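Local coordinates for protein putative aldehyde dehydrogenase (PDB 4YWE) that probably oxidises aldehydes with NAD or NADP as acceptor, as a member of the aldehyde dehydrogenase family, and binds calcium and magnesium ions, at residues P30-T42 with A362-A374. Numbering follows the deposited sequence.
Sequences PVVDPSDGQPFAT and ADAPESGFYQAPA. With CA (calcium ion), chain K.
Ser367 and Tyr370 reach two successive carbonyls of the hairpin turn between Asp33 and Gln38, showing how a distant loop can hold a hairpin tip by its backbone oxygens. The Tyr370 hydroxyl, in the plane of the Ser35 carbonyl, donates to a lone pair of Ser35 O (OH to O 2.5 Å), while Pro365 lays its CG 3.3 Å from the same Ser35 O. One residue on, Asp36 O is gripped twice. Ser367 OG donates a hydrogen bond to Asp36 O (2.6 Å), and Gln38 NE2, its side chain bent back at chi2 (-55°), comes from the opposite face of the carbonyl plane. With chi1 at 52°, Ser367 OG sits between its backbone N and carbonyl carbon.

Phe369 supplies the apolar part: the edge of its ring meets Pro34 CB in plane (CD2 to CB 3.9 Å), and its CZ lies 3.9 Å from Gly37 CA, where lack of a side chain admits the ring and Ser367 O. A weak but straight bond from Phe369 N to Pro34 O (3.4 Å) joins the backbones. Asp33 OD1 and Asp36 OD1 each close an Asx turn.

Val32 O, just before the tip, binds the calcium ion together with the backbone oxygens of Asp99 and Asp185 and two waters. The whole is a two-stranded antiparallel hairpin with a G1 beta bulge, docked on the 365-368 type I turn of the loop between strands 354-360 and 374-376.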
# COMPACT_ATOMS: atom_id res chain seq x y z
N PRO A 30 39.87 5.20 26.41
CA PRO A 30 40.71 5.91 25.44
C PRO A 30 40.19 5.85 24.01
O PRO A 30 39.73 4.79 23.56
CB PRO A 30 42.06 5.17 25.55
CG PRO A 30 42.02 4.49 26.88
CD PRO A 30 40.59 4.11 27.09
N VAL A 31 40.25 6.97 23.30
CA VAL A 31 39.90 7.03 21.89
C VAL A 31 41.18 7.03 21.06
O VAL A 31 42.04 7.89 21.23
CB VAL A 31 39.04 8.27 21.57
CG1 VAL A 31 38.69 8.31 20.09
CG2 VAL A 31 37.78 8.27 22.42
N VAL A 32 41.30 6.07 20.15
CA VAL A 32 42.55 5.85 19.44
C VAL A 32 42.43 6.13 17.94
O VAL A 32 41.51 5.64 17.29
CB VAL A 32 43.06 4.42 19.68
CG1 VAL A 32 44.30 4.14 18.83
CG2 VAL A 32 43.36 4.20 21.15
N ASP A 33 43.36 6.92 17.42
CA ASP A 33 43.47 7.14 15.98
C ASP A 33 44.22 5.97 15.36
O ASP A 33 45.42 5.81 15.59
CB ASP A 33 44.18 8.46 15.68
CG ASP A 33 44.18 8.82 14.20
OD1 ASP A 33 43.82 7.97 13.36
OD2 ASP A 33 44.55 9.96 13.87
N PRO A 34 43.52 5.13 14.58
CA PRO A 34 44.12 3.92 14.02
C PRO A 34 45.17 4.20 12.94
O PRO A 34 45.86 3.28 12.51
CB PRO A 34 42.92 3.18 13.43
CG PRO A 34 41.94 4.25 13.11
CD PRO A 34 42.11 5.29 14.17
N SER A 35 45.28 5.45 12.51
CA SER A 35 46.28 5.83 11.52
C SER A 35 47.68 5.82 12.12
O SER A 35 48.66 5.54 11.43
CB SER A 35 45.97 7.20 10.92
OG SER A 35 44.85 7.14 10.06
N ASP A 36 47.77 6.13 13.41
CA ASP A 36 49.05 6.11 14.12
C ASP A 36 48.99 5.25 15.38
O ASP A 36 50.00 5.02 16.03
CB ASP A 36 49.49 7.54 14.47
CG ASP A 36 48.39 8.35 15.13
OD1 ASP A 36 47.54 7.76 15.83
OD2 ASP A 36 48.38 9.59 14.95
N GLY A 37 47.79 4.78 15.71
CA GLY A 37 47.59 3.92 16.86
C GLY A 37 47.75 4.63 18.19
O GLY A 37 48.01 4.00 19.21
N GLN A 38 47.58 5.95 18.18
CA GLN A 38 47.78 6.76 19.38
C GLN A 38 46.47 7.34 19.92
O GLN A 38 45.62 7.77 19.14
CB GLN A 38 48.78 7.89 19.10
CG GLN A 38 50.13 7.40 18.61
CD GLN A 38 50.77 6.41 19.56
OE1 GLN A 38 50.77 6.60 20.77
NE2 GLN A 38 51.31 5.33 19.00
N PRO A 39 46.32 7.36 21.25
CA PRO A 39 45.16 7.97 21.91
C PRO A 39 45.15 9.49 21.74
O PRO A 39 46.19 10.13 21.91
CB PRO A 39 45.35 7.59 23.38
CG PRO A 39 46.30 6.43 23.37
CD PRO A 39 47.21 6.68 22.21
N PHE A 40 43.99 10.06 21.42
CA PHE A 40 43.88 11.50 21.25
C PHE A 40 42.64 12.06 21.95
O PHE A 40 42.45 13.27 22.01
CB PHE A 40 43.83 11.86 19.76
CG PHE A 40 42.62 11.34 19.04
CD1 PHE A 40 42.60 10.05 18.52
CD2 PHE A 40 41.50 12.14 18.86
CE1 PHE A 40 41.48 9.58 17.85
CE2 PHE A 40 40.39 11.67 18.20
CZ PHE A 40 40.38 10.39 17.69
N ALA A 41 41.82 11.17 22.49
CA ALA A 41 40.60 11.58 23.19
C ALA A 41 40.13 10.49 24.15
O ALA A 41 40.71 9.41 24.20
CB ALA A 41 39.51 11.92 22.19
N THR A 42 39.09 10.80 24.91
CA THR A 42 38.50 9.84 25.84
C THR A 42 36.97 9.89 25.78
O THR A 42 36.39 10.95 25.52
CB THR A 42 38.94 10.08 27.29
OG1 THR A 42 38.60 11.42 27.68
CG2 THR A 42 40.44 9.88 27.45
N ALA A 362 55.32 4.25 2.26
CA ALA A 362 56.50 4.21 3.12
C ALA A 362 56.34 5.05 4.39
O ALA A 362 56.68 4.60 5.48
CB ALA A 362 57.72 4.68 2.34
N ASP A 363 55.81 6.26 4.24
CA ASP A 363 55.73 7.19 5.36
C ASP A 363 54.55 6.90 6.29
O ASP A 363 54.36 7.60 7.29
CB ASP A 363 55.64 8.63 4.84
CG ASP A 363 54.40 8.88 4.01
OD1 ASP A 363 54.04 7.99 3.20
OD2 ASP A 363 53.77 9.95 4.17
N ALA A 364 53.77 5.88 5.97
CA ALA A 364 52.66 5.47 6.83
C ALA A 364 53.20 4.93 8.15
O ALA A 364 54.06 4.05 8.15
CB ALA A 364 51.80 4.44 6.13
N PRO A 365 52.68 5.45 9.27
CA PRO A 365 53.12 5.12 10.63
C PRO A 365 53.21 3.62 10.90
O PRO A 365 52.27 2.88 10.59
CB PRO A 365 52.04 5.76 11.51
CG PRO A 365 51.56 6.91 10.70
CD PRO A 365 51.59 6.45 9.27
N GLU A 366 54.33 3.19 11.46
CA GLU A 366 54.55 1.78 11.77
C GLU A 366 53.62 1.31 12.88
O GLU A 366 53.19 0.15 12.90
CB GLU A 366 56.01 1.54 12.17
N SER A 367 53.30 2.21 13.80
CA SER A 367 52.43 1.89 14.93
C SER A 367 50.97 1.79 14.50
O SER A 367 50.12 1.33 15.26
CB SER A 367 52.59 2.93 16.03
OG SER A 367 52.43 4.25 15.52
N GLY A 368 50.69 2.22 13.27
CA GLY A 368 49.35 2.13 12.73
C GLY A 368 48.98 0.69 12.39
O GLY A 368 49.84 -0.18 12.31
N PHE A 369 47.69 0.45 12.18
CA PHE A 369 47.21 -0.89 11.88
C PHE A 369 46.86 -1.02 10.40
O PHE A 369 45.69 -1.12 10.03
CB PHE A 369 45.99 -1.22 12.75
CG PHE A 369 46.09 -0.71 14.15
CD1 PHE A 369 46.94 -1.31 15.07
CD2 PHE A 369 45.34 0.39 14.56
CE1 PHE A 369 47.03 -0.83 16.36
CE2 PHE A 369 45.44 0.87 15.85
CZ PHE A 369 46.28 0.26 16.75
N TYR A 370 47.89 -1.03 9.56
CA TYR A 370 47.69 -1.03 8.12
C TYR A 370 47.69 -2.43 7.52
O TYR A 370 48.50 -3.28 7.90
CB TYR A 370 48.77 -0.17 7.45
CG TYR A 370 48.69 1.29 7.84
CD1 TYR A 370 47.82 2.15 7.19
CD2 TYR A 370 49.47 1.80 8.87
CE1 TYR A 370 47.74 3.48 7.55
CE2 TYR A 370 49.40 3.13 9.23
CZ TYR A 370 48.53 3.97 8.57
OH TYR A 370 48.45 5.29 8.93
N GLN A 371 46.77 -2.65 6.59
CA GLN A 371 46.66 -3.93 5.90
C GLN A 371 46.32 -3.70 4.43
O GLN A 371 45.25 -3.18 4.11
CB GLN A 371 45.61 -4.82 6.56
CG GLN A 371 45.26 -6.07 5.76
CD GLN A 371 46.44 -7.01 5.62
OE1 GLN A 371 46.92 -7.58 6.60
NE2 GLN A 371 46.92 -7.17 4.39
N ALA A 372 47.24 -4.07 3.55
CA ALA A 372 47.03 -3.90 2.11
C ALA A 372 45.95 -4.85 1.61
O ALA A 372 45.86 -5.99 2.06
CB ALA A 372 48.33 -4.13 1.36
N PRO A 373 45.11 -4.37 0.67
CA PRO A 373 44.09 -5.22 0.06
C PRO A 373 44.71 -6.43 -0.63
O PRO A 373 45.74 -6.30 -1.28
CB PRO A 373 43.43 -4.29 -0.96
CG PRO A 373 43.67 -2.92 -0.43
CD PRO A 373 45.03 -2.98 0.19
N ALA A 374 44.09 -7.60 -0.47
CA ALA A 374 44.67 -8.83 -0.99
C ALA A 374 43.70 -9.56 -1.92
O ALA A 374 42.52 -9.69 -1.62
CB ALA A 374 45.07 -9.74 0.16
CA CA K . 39.10 5.12 17.18
O HOH W 1 39.18 4.17 19.54
O HOH W 2 40.23 3.10 16.43